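Local structure of MstE (6SBF) at residues Trp44-Asn49 with Ala54-Glu59; Val65-Ala70 with Thr112-Gln117; Thr257-Asn262 with Tyr330-Gly335; Gly303-Ser308 with Ala354-Ser359; Ile344-His347 with Phe351-Ala354. The protein probably cyclises linear isoprenoid precursors into complex polycyclic scaffolds of the merosterol type, as a monodomain class II (type II) terpene cyclase with an alpha6-alpha6 barrel. The protein carries 1 engineered substitution. All coordinates share one frame; numbering follows the deposited sequence.

Contact 1 of 5, residues Trp44-Asn49 with Ala54-Glu59; sequences WWQDFN and ASIGDE
A short antiparallel beta hairpin, strands 47-50 and 55-57, is held together where Asp-47 faces Gly-57 as a hydrogen-bonded pair. Asp-47 N donates to Gly-57 O at 3.1 Å, while Gly-57 N turns back with two weak bonds, to Asp-47 O and Phe-48 O. Ala-54 and Ser-55, both facing Phe-50, form a classic beta bulge. Close CA-H...O contacts add to the pairing, such as Ile-56 CA to Phe-48 O at 3.2 Å. On the face carrying Asn-49 and Ile-56, Ile-56 CG2 packs against Gln-46 CB at 3.7 Å, and Asn-49 CG, opposite its N (chi1 -168°), brings OD1 within 3.6 Å of Ile-56 CG1. Asp-47 OD1 takes Phe-48 N and, outside the hairpin, Asn-348 N. At the other end the Trp-44 ring lies alongside Glu-59, its plane 31° from the carboxylate's, CZ3 reaching Glu-59 CA at 3.9 Å, while Asp-58 CB sits above one ring face near the rim. The carboxylates of Asp-58 and Glu-59 are both salt-bridged to Arg-91. One water bridges the segments: it accepts from Gln-46 NE2 at 3.0 Å, donates to Ile-56 O at 2.8 Å, and reaches Asp-58 OD2 weakly.

Contact 2 of 5, residues Val65-Ala70 with Thr112-Gln117; sequences VGTMLA and TGWALQ
Thr-67 turns its methyl CG2 opposite its own N, with OG1 lying beside that N (chi1 -62°), and this rotation sets the methyl against the indole of Trp-114 and the hydroxyl OG1 toward helix 109-121. Met-68 reaches the same ring by bending at both chi2 and chi3, which swings CE inward. CG2 of Thr-67 meets Trp-114 CZ3 at 3.7 Å, at the edge and near the ring plane, and Thr-67 CB lies in that plane 3.8 Å from CE3. Met-68 CE approaches obliquely, 3.7 Å from CZ3 of Trp-114. The same threonine methyl also meets Gln-117 OE1, 3.6 Å from Thr-67 CG2, and within its own helix Gln-117 NE2 lies over a face of the Trp-114 ring, toward its rim. The short segments of helices 59-69 and 109-121 run 8.8 Å apart at 37°, consistent with neighbouring, roughly parallel helices of the alpha6-alpha6 barrel. Tyr-64 meets the indole edge-to-face. With an alanine at Trp-114, Met-68 CE and the Thr-67 methyl would probably lose their common partner and a gap would open between the helices. Just ahead of the segment, Asp-108 and Asp-110, in a DXDT sequence, probably correspond to the DXDD acid motif of class II cyclases; NE1 of Trp-114 bonds weakly to Asp-110. Thr-67 OG1 is bound to Ala-63 O in its own helix, and its approach to Trp-114 O makes no bond. The contact is mainly van der Waals packing round the indole, with no hydrogen bond joining the two segments.

Contact 3 of 5, residues Thr257-Asn262 with Tyr330-Gly335; sequences TSKHPN and YDEIEG
Lys-259 and Glu-332 sit on loops whose backbones stay well apart, 12.4 Å between their CA atoms, so their side chains alone bridge the gap. They come from opposite directions. Lys-259 sends CG opposite its backbone N (chi1 -176°), bends once at chi2 and then runs straight; Glu-332 is extended beyond CG. The ammonium NZ of Lys-259 meets Glu-332 OE1 at 2.6 Å in a short salt bridge, using the syn lone pair of that oxygen, while Glu-332 OE2 stands back 3.4 Å from NZ. Lys-259 also makes a cation-pi contact with Tyr-329, so its charge has a second neighbour. Both loops are shaped from within. Thr-257 OG1 accepts His-260 N at 2.9 Å, and Thr-257 N in turn bonds to His-260 O, while His-260 NE2 reaches Tyr-310 OH. On the other loop, Ile-333 N bonds to Tyr-330 O, closing the short 3-10 turn of residues 330-332. This is a surface salt bridge between the loop joining helices 235-248 and 265-275 and the loop from strand 328-329 to strand 342-344; its lysine lies within the ST motif that Thr-257 opens.

Contact 4 of 5, residues Gly303-Ser308 with Ala354-Ser359; sequences GSWVSS and ATVVNS
Apolar contact dominates between Trp-305 and Val-356. The methyl CG1 of Val-356 sits over the centre of the six-membered ring of Trp-305, 3.3 Å from its centroid and only 5° off the ring normal, a CH-pi contact almost straight down onto the face. With CG1 turned opposite its backbone N (chi1 174°), the valine presents this branch to the indole: CG1 lies 3.4 Å from Trp-305 CE2, whereas CG2 stays 4.1 Å from CG of the same ring. Val-356 CB backs the methyl, 3.7 Å from Trp-305 CE3. Farther along, Val-357 N passes the ring obliquely, 4.3 Å from CZ3 of Trp-305. Gln-299, Gly-303 and Trp-305 have the spacing of the QW motif known from squalene-hopene cyclases, where the tryptophan and glutamine tie a loop to the end of the preceding helix. Here Gln-299 NE2 bonds to Gly-303 O and the Trp-305 side chain touches Gln-299. Ser-27 and Ala-31 of helix 18-37 also touch the indole. The polar bonds run elsewhere, none crossing between the segments. Trp-305 NE1 bonds to Leu-295 O, which fixes the rotation of the ring and joins helix 282-298 to the indole that packs on helix 350-363, and Ser-359 OG folds back within its helix onto Val-356 O at 2.8 Å.

Contact 5 of 5, residues Ile344-His347 with Phe351-Ala354; sequences IFDH and FTTA
Asp-346 meets Phe-351 and Thr-352 at the start of helix 350-363, and its side chain reads outward as a chain of contacts. CB lies 3.8 Å from Phe-351 CB. CG stands between the backbone N and the carbonyl carbon (chi1 55°), which directs the carboxylate toward the first turn of the helix. OD2 then takes two bonds from one residue: Thr-352 OG1 donates at 2.6 Å on the syn side, and Thr-352 N donates at 2.8 Å from above the carboxylate plane, 37° out of it. OD1 accepts Ala-309 N. The backbone of Asp-346 itself is the centre of an inverse gamma turn. Phe-351 N is bonded to Asp-47 OD2, and Thr-352 OG1 also receives Ser-308 N. Replacing Asp-346 by an alanine is likely to leave Thr-352 N and OG1 without their shared acceptor and the hydroxyl less firmly oriented, with Ser-308 N as a remaining partner. Because a single carboxylate oxygen, OD2, is gripped by both an NH of the first helical turn and the hydroxyl of the same residue, the loop is held to the start of the helix by a compact acceptor site.

From the N terminus, contact 1 closes the short turn of the hairpin, and helix 59-69 leads straight into contact 2, which closes a loop of 41 residues holding helix 75-90. Trp-45 of contact 1 packs on Val-65 of contact 2. Contact 3 joins the loop before helix 265-275 to the loop between strands 328-329 and 342-344, and crosses contact 4, since 303-308 lies between its segments and 354-359 after them. Contact 5, a three-residue loop, sits within the span of contact 4, sharing Ala-354. Helix 350-363 gathers contacts 1, 2, 4 and 5: the hairpin meets its start, and Met-68 bonds to Asn-358. Contact 3 touches contact 5 through Asp-331 and Phe-345.

Contact 1 of 5, residues Trp44-Asn49 with Ala54-Glu59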
# COMPACT_ATOMS: atom_id res chain seq x y z
N TRP A 44 -10.32 -14.26 -6.59
CA TRP A 44 -9.15 -13.47 -6.11
C TRP A 44 -8.87 -12.29 -7.03
O TRP A 44 -8.96 -12.41 -8.24
CB TRP A 44 -7.91 -14.37 -6.09
CG TRP A 44 -7.94 -15.50 -5.11
CD1 TRP A 44 -8.22 -16.81 -5.37
CD2 TRP A 44 -7.63 -15.45 -3.71
NE1 TRP A 44 -8.11 -17.56 -4.23
CE2 TRP A 44 -7.74 -16.75 -3.20
CE3 TRP A 44 -7.33 -14.40 -2.84
CZ2 TRP A 44 -7.52 -17.04 -1.86
CZ3 TRP A 44 -7.10 -14.69 -1.52
CH2 TRP A 44 -7.19 -15.99 -1.03
N TRP A 45 -8.35 -11.21 -6.44
CA TRP A 45 -7.52 -10.25 -7.17
C TRP A 45 -6.05 -10.70 -7.18
O TRP A 45 -5.54 -11.08 -6.14
CB TRP A 45 -7.63 -8.88 -6.49
CG TRP A 45 -8.94 -8.20 -6.71
CD1 TRP A 45 -9.43 -7.71 -7.87
CD2 TRP A 45 -9.92 -7.86 -5.71
NE1 TRP A 45 -10.68 -7.16 -7.70
CE2 TRP A 45 -10.98 -7.23 -6.37
CE3 TRP A 45 -10.01 -8.03 -4.32
CZ2 TRP A 45 -12.13 -6.82 -5.68
CZ3 TRP A 45 -11.15 -7.63 -3.62
CH2 TRP A 45 -12.18 -6.99 -4.31
N GLN A 46 -5.49 -10.72 -8.38
CA GLN A 46 -4.11 -11.16 -8.58
C GLN A 46 -3.30 -10.02 -9.18
O GLN A 46 -3.76 -9.32 -10.06
CB GLN A 46 -4.05 -12.29 -9.60
CG GLN A 46 -4.64 -13.59 -9.13
CD GLN A 46 -4.50 -14.65 -10.20
OE1 GLN A 46 -5.20 -14.61 -11.18
NE2 GLN A 46 -3.55 -15.52 -10.04
N ASP A 47 -2.04 -9.91 -8.74
CA ASP A 47 -1.13 -8.94 -9.39
C ASP A 47 0.28 -9.29 -8.96
O ASP A 47 0.49 -9.95 -7.99
CB ASP A 47 -1.48 -7.49 -9.11
CG ASP A 47 -1.51 -6.60 -10.35
OD1 ASP A 47 -0.71 -6.93 -11.31
OD2 ASP A 47 -2.23 -5.59 -10.37
N PHE A 48 1.24 -8.71 -9.72
CA PHE A 48 2.68 -8.92 -9.60
C PHE A 48 3.05 -10.31 -10.07
O PHE A 48 2.24 -11.24 -10.02
CB PHE A 48 3.22 -8.62 -8.20
CG PHE A 48 2.98 -7.19 -7.74
CD1 PHE A 48 3.87 -6.18 -8.09
CD2 PHE A 48 1.86 -6.87 -6.98
CE1 PHE A 48 3.62 -4.88 -7.69
CE2 PHE A 48 1.65 -5.55 -6.60
CZ PHE A 48 2.54 -4.56 -6.93
N ASN A 49 4.30 -10.46 -10.50
CA ASN A 49 4.74 -11.78 -11.01
C ASN A 49 6.24 -11.92 -10.82
O ASN A 49 7.00 -10.98 -11.24
CB ASN A 49 4.37 -11.95 -12.48
CG ASN A 49 4.51 -13.35 -13.00
OD1 ASN A 49 4.73 -14.30 -12.27
ND2 ASN A 49 4.46 -13.45 -14.30
N ALA A 54 8.37 -17.39 -7.90
CA ALA A 54 7.27 -17.27 -6.92
C ALA A 54 5.91 -17.00 -7.56
O ALA A 54 4.92 -16.90 -6.79
CB ALA A 54 7.57 -16.21 -5.90
N SER A 55 5.79 -16.84 -8.86
CA SER A 55 4.49 -16.69 -9.54
C SER A 55 3.78 -15.41 -9.10
O SER A 55 4.45 -14.39 -8.80
CB SER A 55 3.73 -18.03 -9.34
OG SER A 55 2.45 -18.04 -9.90
N ILE A 56 2.48 -15.44 -9.08
CA ILE A 56 1.59 -14.24 -9.09
C ILE A 56 1.01 -13.99 -7.69
O ILE A 56 0.60 -14.99 -7.01
CB ILE A 56 0.53 -14.41 -10.15
CG1 ILE A 56 1.22 -14.38 -11.52
CG2 ILE A 56 -0.51 -13.32 -10.03
CD1 ILE A 56 0.37 -14.85 -12.61
N GLY A 57 0.97 -12.77 -7.25
CA GLY A 57 0.38 -12.49 -5.92
C GLY A 57 -1.15 -12.69 -5.91
O GLY A 57 -1.81 -12.34 -6.87
N ASP A 58 -1.65 -13.18 -4.76
CA ASP A 58 -3.12 -13.25 -4.62
C ASP A 58 -3.57 -12.88 -3.20
O ASP A 58 -4.29 -11.88 -3.09
CB ASP A 58 -3.68 -14.59 -5.13
CG ASP A 58 -3.15 -15.89 -4.60
OD1 ASP A 58 -2.57 -15.96 -3.51
OD2 ASP A 58 -3.37 -16.94 -5.29
N GLU A 59 -3.12 -13.58 -2.16
CA GLU A 59 -3.59 -13.25 -0.79
C GLU A 59 -3.29 -11.79 -0.51
O GLU A 59 -4.14 -11.06 -0.03
CB GLU A 59 -2.91 -14.13 0.25
CG GLU A 59 -3.22 -15.60 0.13
CD GLU A 59 -2.43 -16.52 1.02
OE1 GLU A 59 -2.04 -16.12 2.14
OE2 GLU A 59 -2.20 -17.71 0.59
O HOH W 1 -1.75 -16.27 -7.73

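Contact 2 of 5, residues Val65-Ala70 with Thr112-Gln117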
# COMPACT_ATOMS: atom_id res chain seq x y z
N VAL A 65 -6.42 -4.78 -2.03
CA VAL A 65 -7.51 -4.24 -2.88
C VAL A 65 -8.80 -4.19 -2.04
O VAL A 65 -9.53 -3.21 -2.17
CB VAL A 65 -7.65 -5.04 -4.17
CG1 VAL A 65 -8.89 -4.61 -4.94
CG2 VAL A 65 -6.43 -4.88 -5.05
N GLY A 66 -9.07 -5.25 -1.30
CA GLY A 66 -10.29 -5.23 -0.48
C GLY A 66 -10.26 -4.09 0.50
O GLY A 66 -11.27 -3.38 0.65
N THR A 67 -9.11 -3.85 1.14
CA THR A 67 -9.01 -2.72 2.09
C THR A 67 -9.24 -1.41 1.32
O THR A 67 -9.94 -0.49 1.83
CB THR A 67 -7.66 -2.78 2.81
OG1 THR A 67 -7.54 -3.97 3.58
CG2 THR A 67 -7.49 -1.58 3.74
N MET A 68 -8.63 -1.27 0.14
CA MET A 68 -8.80 -0.02 -0.64
C MET A 68 -10.28 0.22 -0.91
O MET A 68 -10.74 1.36 -0.89
CB MET A 68 -8.02 -0.08 -1.95
CG MET A 68 -6.53 -0.04 -1.85
SD MET A 68 -5.89 1.49 -1.15
CE MET A 68 -5.17 0.91 0.36
N LEU A 69 -11.01 -0.83 -1.25
CA LEU A 69 -12.44 -0.68 -1.65
C LEU A 69 -13.38 -0.59 -0.45
O LEU A 69 -14.58 -0.33 -0.67
CB LEU A 69 -12.82 -1.86 -2.56
CG LEU A 69 -12.15 -1.87 -3.93
CD1 LEU A 69 -12.56 -3.11 -4.69
CD2 LEU A 69 -12.55 -0.69 -4.74
N ALA A 70 -12.89 -0.76 0.76
CA ALA A 70 -13.73 -0.70 1.96
C ALA A 70 -14.31 0.69 2.18
O ALA A 70 -15.27 0.81 2.94
CB ALA A 70 -12.95 -1.16 3.18
N THR A 112 -0.28 -9.99 6.17
CA THR A 112 -1.17 -10.28 7.36
C THR A 112 -1.83 -9.01 7.85
O THR A 112 -3.03 -9.02 8.16
CB THR A 112 -0.37 -11.05 8.42
OG1 THR A 112 0.09 -12.29 7.87
CG2 THR A 112 -1.19 -11.34 9.63
N GLY A 113 -1.10 -7.91 7.92
CA GLY A 113 -1.71 -6.64 8.32
C GLY A 113 -2.80 -6.19 7.40
O GLY A 113 -3.89 -5.81 7.88
N TRP A 114 -2.60 -6.25 6.09
CA TRP A 114 -3.67 -5.86 5.15
C TRP A 114 -4.88 -6.78 5.30
O TRP A 114 -6.02 -6.29 5.18
CB TRP A 114 -3.17 -5.84 3.70
CG TRP A 114 -2.25 -4.69 3.44
CD1 TRP A 114 -0.89 -4.71 3.32
CD2 TRP A 114 -2.63 -3.30 3.29
NE1 TRP A 114 -0.39 -3.45 3.15
CE2 TRP A 114 -1.44 -2.56 3.09
CE3 TRP A 114 -3.87 -2.63 3.23
CZ2 TRP A 114 -1.46 -1.18 2.94
CZ3 TRP A 114 -3.87 -1.26 3.07
CH2 TRP A 114 -2.67 -0.54 2.92
N ALA A 115 -4.67 -8.05 5.47
CA ALA A 115 -5.78 -9.01 5.64
C ALA A 115 -6.57 -8.64 6.89
O ALA A 115 -7.80 -8.77 6.88
CB ALA A 115 -5.27 -10.44 5.73
N LEU A 116 -5.90 -8.21 7.95
CA LEU A 116 -6.56 -7.74 9.18
C LEU A 116 -7.32 -6.45 8.95
O LEU A 116 -8.40 -6.27 9.61
CB LEU A 116 -5.58 -7.74 10.34
CG LEU A 116 -5.11 -9.11 10.81
CD1 LEU A 116 -3.92 -8.96 11.75
CD2 LEU A 116 -6.25 -9.85 11.52
N GLN A 117 -6.85 -5.53 8.13
CA GLN A 117 -7.61 -4.32 7.79
C GLN A 117 -8.90 -4.76 7.09
O GLN A 117 -9.98 -4.20 7.32
CB GLN A 117 -6.78 -3.36 6.95
CG GLN A 117 -5.62 -2.72 7.70
CD GLN A 117 -5.03 -1.58 6.90
OE1 GLN A 117 -5.70 -0.58 6.66
NE2 GLN A 117 -3.76 -1.72 6.49

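Contact 3 of 5, residues Thr257-Asn262 with Tyr330-Gly335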
# COMPACT_ATOMS: atom_id res chain seq x y z
N THR A 257 8.40 11.40 -10.85
CA THR A 257 9.45 10.44 -10.45
C THR A 257 10.49 10.36 -11.57
O THR A 257 10.23 10.71 -12.71
CB THR A 257 8.85 9.09 -10.03
OG1 THR A 257 8.43 8.46 -11.23
CG2 THR A 257 7.77 9.18 -8.98
N SER A 258 11.63 9.77 -11.25
CA SER A 258 12.66 9.47 -12.27
C SER A 258 12.04 8.61 -13.38
O SER A 258 12.29 8.83 -14.60
CB SER A 258 13.85 8.79 -11.60
OG SER A 258 14.84 8.65 -12.56
N LYS A 259 11.26 7.61 -12.99
CA LYS A 259 10.69 6.68 -14.00
C LYS A 259 9.53 7.33 -14.76
O LYS A 259 9.33 7.06 -15.95
CB LYS A 259 10.20 5.43 -13.28
CG LYS A 259 9.68 4.31 -14.18
CD LYS A 259 10.73 3.85 -15.17
CE LYS A 259 10.43 2.51 -15.81
NZ LYS A 259 11.35 2.27 -16.94
N HIS A 260 8.75 8.14 -14.07
CA HIS A 260 7.58 8.84 -14.66
C HIS A 260 7.72 10.32 -14.43
O HIS A 260 7.10 10.90 -13.53
CB HIS A 260 6.26 8.32 -14.07
CG HIS A 260 5.97 6.90 -14.40
ND1 HIS A 260 5.36 6.53 -15.58
CD2 HIS A 260 6.18 5.77 -13.72
CE1 HIS A 260 5.17 5.20 -15.55
NE2 HIS A 260 5.73 4.71 -14.48
N PRO A 261 8.57 11.00 -15.23
CA PRO A 261 8.81 12.41 -14.98
C PRO A 261 7.59 13.29 -15.26
O PRO A 261 7.59 14.42 -14.84
CB PRO A 261 10.01 12.76 -15.87
CG PRO A 261 9.99 11.72 -16.89
CD PRO A 261 9.49 10.45 -16.24
N ASN A 262 6.57 12.76 -15.93
CA ASN A 262 5.30 13.49 -16.19
C ASN A 262 4.20 12.88 -15.30
O ASN A 262 3.03 13.15 -15.56
CB ASN A 262 4.90 13.51 -17.67
CG ASN A 262 5.92 14.31 -18.47
OD1 ASN A 262 6.06 15.50 -18.26
ND2 ASN A 262 6.63 13.63 -19.33
N TYR A 330 12.95 -5.07 -13.89
CA TYR A 330 13.13 -6.51 -14.23
C TYR A 330 12.71 -6.75 -15.68
O TYR A 330 13.45 -7.40 -16.45
CB TYR A 330 12.32 -7.42 -13.30
CG TYR A 330 12.56 -8.88 -13.58
CD1 TYR A 330 13.66 -9.51 -13.02
CD2 TYR A 330 11.66 -9.64 -14.30
CE1 TYR A 330 13.92 -10.85 -13.23
CE2 TYR A 330 11.89 -10.98 -14.51
CZ TYR A 330 13.02 -11.59 -13.98
OH TYR A 330 13.20 -12.92 -14.18
N ASP A 331 11.58 -6.18 -16.09
CA ASP A 331 11.04 -6.46 -17.43
C ASP A 331 11.89 -5.82 -18.53
O ASP A 331 11.77 -6.21 -19.68
CB ASP A 331 9.60 -6.00 -17.53
CG ASP A 331 8.67 -6.98 -16.83
OD1 ASP A 331 8.92 -8.21 -16.93
OD2 ASP A 331 7.75 -6.50 -16.15
N GLU A 332 12.80 -4.93 -18.20
CA GLU A 332 13.66 -4.21 -19.18
C GLU A 332 15.05 -4.84 -19.31
O GLU A 332 15.83 -4.35 -20.14
CB GLU A 332 13.81 -2.77 -18.71
CG GLU A 332 12.51 -2.03 -18.72
CD GLU A 332 12.54 -0.59 -18.30
OE1 GLU A 332 11.46 -0.05 -18.21
OE2 GLU A 332 13.65 -0.04 -18.04
N ILE A 333 15.41 -5.75 -18.39
CA ILE A 333 16.78 -6.34 -18.37
C ILE A 333 16.90 -7.29 -19.56
O ILE A 333 16.01 -8.16 -19.72
CB ILE A 333 17.08 -7.09 -17.06
CG1 ILE A 333 16.96 -6.16 -15.85
CG2 ILE A 333 18.45 -7.76 -17.15
CD1 ILE A 333 16.89 -6.90 -14.53
N GLU A 334 17.98 -7.14 -20.33
CA GLU A 334 18.20 -7.96 -21.54
C GLU A 334 19.00 -9.20 -21.15
O GLU A 334 20.00 -9.06 -20.42
CB GLU A 334 18.91 -7.10 -22.57
CG GLU A 334 17.99 -6.08 -23.21
CD GLU A 334 18.53 -5.50 -24.50
OE1 GLU A 334 19.75 -5.28 -24.59
OE2 GLU A 334 17.72 -5.29 -25.42
N GLY A 335 18.56 -10.37 -21.61
CA GLY A 335 19.26 -11.64 -21.39
C GLY A 335 19.21 -12.02 -19.92
O GLY A 335 18.11 -12.03 -19.38

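Contact 4 of 5, residues Gly303-Ser308 with Ala354-Ser359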
# COMPACT_ATOMS: atom_id res chain seq x y z
N GLY A 303 -11.45 1.93 -17.36
CA GLY A 303 -11.63 2.31 -15.95
C GLY A 303 -10.36 2.18 -15.13
O GLY A 303 -10.36 2.62 -13.98
N SER A 304 -9.31 1.55 -15.65
CA SER A 304 -8.04 1.36 -14.93
C SER A 304 -7.15 2.60 -15.06
O SER A 304 -7.41 3.48 -15.88
CB SER A 304 -7.32 0.16 -15.45
OG SER A 304 -6.83 0.37 -16.78
N TRP A 305 -6.13 2.63 -14.23
CA TRP A 305 -5.02 3.57 -14.43
C TRP A 305 -3.78 2.73 -14.81
O TRP A 305 -3.67 1.58 -14.41
CB TRP A 305 -4.73 4.41 -13.19
CG TRP A 305 -5.67 5.55 -13.00
CD1 TRP A 305 -5.50 6.81 -13.41
CD2 TRP A 305 -6.99 5.49 -12.41
NE1 TRP A 305 -6.60 7.56 -13.21
CE2 TRP A 305 -7.52 6.78 -12.54
CE3 TRP A 305 -7.75 4.53 -11.77
CZ2 TRP A 305 -8.80 7.13 -12.06
CZ3 TRP A 305 -9.00 4.85 -11.26
CH2 TRP A 305 -9.50 6.14 -11.41
N VAL A 306 -2.85 3.36 -15.54
CA VAL A 306 -1.51 2.82 -15.91
C VAL A 306 -0.82 2.27 -14.67
O VAL A 306 -0.66 3.00 -13.70
CB VAL A 306 -0.69 3.90 -16.68
CG1 VAL A 306 0.72 3.48 -16.94
CG2 VAL A 306 -1.37 4.28 -17.99
N SER A 307 -0.31 1.04 -14.73
CA SER A 307 0.50 0.43 -13.67
C SER A 307 1.67 1.31 -13.31
O SER A 307 2.45 1.72 -14.21
CB SER A 307 0.98 -0.87 -14.09
OG SER A 307 -0.12 -1.69 -14.43
N SER A 308 1.84 1.53 -12.02
CA SER A 308 3.01 2.26 -11.50
C SER A 308 3.34 1.86 -10.08
O SER A 308 4.05 2.59 -9.40
CB SER A 308 2.86 3.78 -11.69
OG SER A 308 1.70 4.26 -11.02
N ALA A 354 -6.78 0.15 -7.71
CA ALA A 354 -7.42 0.16 -6.38
C ALA A 354 -6.91 1.33 -5.55
O ALA A 354 -7.68 1.94 -4.80
CB ALA A 354 -7.17 -1.17 -5.71
N THR A 355 -5.61 1.59 -5.63
CA THR A 355 -5.03 2.71 -4.88
C THR A 355 -5.66 4.02 -5.33
O THR A 355 -6.03 4.88 -4.48
CB THR A 355 -3.52 2.73 -5.09
OG1 THR A 355 -2.90 1.48 -4.79
CG2 THR A 355 -2.89 3.78 -4.21
N VAL A 356 -5.70 4.26 -6.62
CA VAL A 356 -6.23 5.50 -7.17
C VAL A 356 -7.69 5.65 -6.75
O VAL A 356 -8.10 6.76 -6.29
CB VAL A 356 -6.05 5.64 -8.69
CG1 VAL A 356 -6.75 6.88 -9.20
CG2 VAL A 356 -4.56 5.56 -9.06
N VAL A 357 -8.50 4.62 -6.95
CA VAL A 357 -9.95 4.81 -6.69
C VAL A 357 -10.13 5.11 -5.18
O VAL A 357 -10.95 5.98 -4.82
CB VAL A 357 -10.77 3.65 -7.25
CG1 VAL A 357 -10.56 2.48 -6.41
CG2 VAL A 357 -12.21 4.08 -7.36
N ASN A 358 -9.37 4.48 -4.30
CA ASN A 358 -9.47 4.78 -2.87
C ASN A 358 -9.19 6.27 -2.60
O ASN A 358 -9.90 6.95 -1.85
CB ASN A 358 -8.59 3.85 -2.09
CG ASN A 358 -8.44 4.25 -0.66
OD1 ASN A 358 -7.67 5.14 -0.35
ND2 ASN A 358 -9.14 3.54 0.23
N SER A 359 -8.11 6.78 -3.20
CA SER A 359 -7.71 8.18 -2.94
C SER A 359 -8.83 9.11 -3.42
O SER A 359 -9.06 10.14 -2.79
CB SER A 359 -6.35 8.49 -3.56
OG SER A 359 -6.38 8.60 -5.00

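Contact 5 of 5, residues Ile344-His347 with Phe351-Ala354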
# COMPACT_ATOMS: atom_id res chain seq x y z
N ILE A 344 9.85 -4.77 -9.91
CA ILE A 344 8.67 -5.29 -10.64
C ILE A 344 7.48 -4.36 -10.46
O ILE A 344 7.50 -3.48 -9.62
CB ILE A 344 8.42 -6.75 -10.22
CG1 ILE A 344 7.94 -6.88 -8.78
CG2 ILE A 344 9.64 -7.61 -10.52
CD1 ILE A 344 7.31 -8.21 -8.55
N PHE A 345 6.46 -4.60 -11.25
CA PHE A 345 5.24 -3.78 -11.15
C PHE A 345 4.00 -4.67 -11.26
O PHE A 345 4.06 -5.88 -11.50
CB PHE A 345 5.25 -2.65 -12.20
CG PHE A 345 5.18 -3.11 -13.62
CD1 PHE A 345 4.02 -3.19 -14.32
CD2 PHE A 345 6.37 -3.33 -14.33
CE1 PHE A 345 3.97 -3.59 -15.64
CE2 PHE A 345 6.33 -3.73 -15.65
CZ PHE A 345 5.12 -3.82 -16.30
N ASP A 346 2.88 -4.01 -11.05
CA ASP A 346 1.55 -4.64 -11.07
C ASP A 346 1.06 -4.76 -12.50
O ASP A 346 0.38 -3.87 -13.02
CB ASP A 346 0.60 -3.85 -10.21
CG ASP A 346 0.48 -2.36 -10.56
OD1 ASP A 346 1.49 -1.67 -10.85
OD2 ASP A 346 -0.68 -1.85 -10.49
N HIS A 347 1.44 -5.86 -13.18
CA HIS A 347 1.17 -6.01 -14.62
C HIS A 347 -0.33 -5.97 -14.95
O HIS A 347 -0.68 -5.64 -16.07
CB HIS A 347 1.78 -7.31 -15.13
CG HIS A 347 1.32 -8.53 -14.42
ND1 HIS A 347 1.75 -8.88 -13.11
CD2 HIS A 347 0.40 -9.47 -14.82
CE1 HIS A 347 1.07 -10.02 -12.79
NE2 HIS A 347 0.29 -10.41 -13.84
N PHE A 351 -3.49 -3.35 -8.62
CA PHE A 351 -2.94 -2.73 -7.40
C PHE A 351 -3.00 -1.21 -7.58
O PHE A 351 -3.45 -0.49 -6.65
CB PHE A 351 -1.53 -3.26 -7.15
CG PHE A 351 -1.04 -3.15 -5.73
CD1 PHE A 351 -0.41 -2.00 -5.26
CD2 PHE A 351 -1.27 -4.19 -4.84
CE1 PHE A 351 0.08 -2.00 -3.96
CE2 PHE A 351 -0.79 -4.17 -3.56
CZ PHE A 351 -0.08 -3.07 -3.12
N THR A 352 -2.54 -0.67 -8.70
CA THR A 352 -2.57 0.78 -8.95
C THR A 352 -4.01 1.29 -8.96
O THR A 352 -4.29 2.30 -8.35
CB THR A 352 -1.82 1.12 -10.26
OG1 THR A 352 -0.43 0.76 -10.18
CG2 THR A 352 -1.88 2.61 -10.53
N THR A 353 -4.86 0.64 -9.73
CA THR A 353 -6.24 1.13 -9.87
C THR A 353 -6.95 1.17 -8.51
O THR A 353 -7.66 2.15 -8.25
CB THR A 353 -6.97 0.25 -10.90
OG1 THR A 353 -6.35 0.43 -12.18
CG2 THR A 353 -8.42 0.68 -11.05
N ALA A 354 -6.78 0.15 -7.71
CA ALA A 354 -7.42 0.16 -6.38
C ALA A 354 -6.91 1.33 -5.55
O ALA A 354 -7.68 1.94 -4.80
CB ALA A 354 -7.17 -1.17 -5.71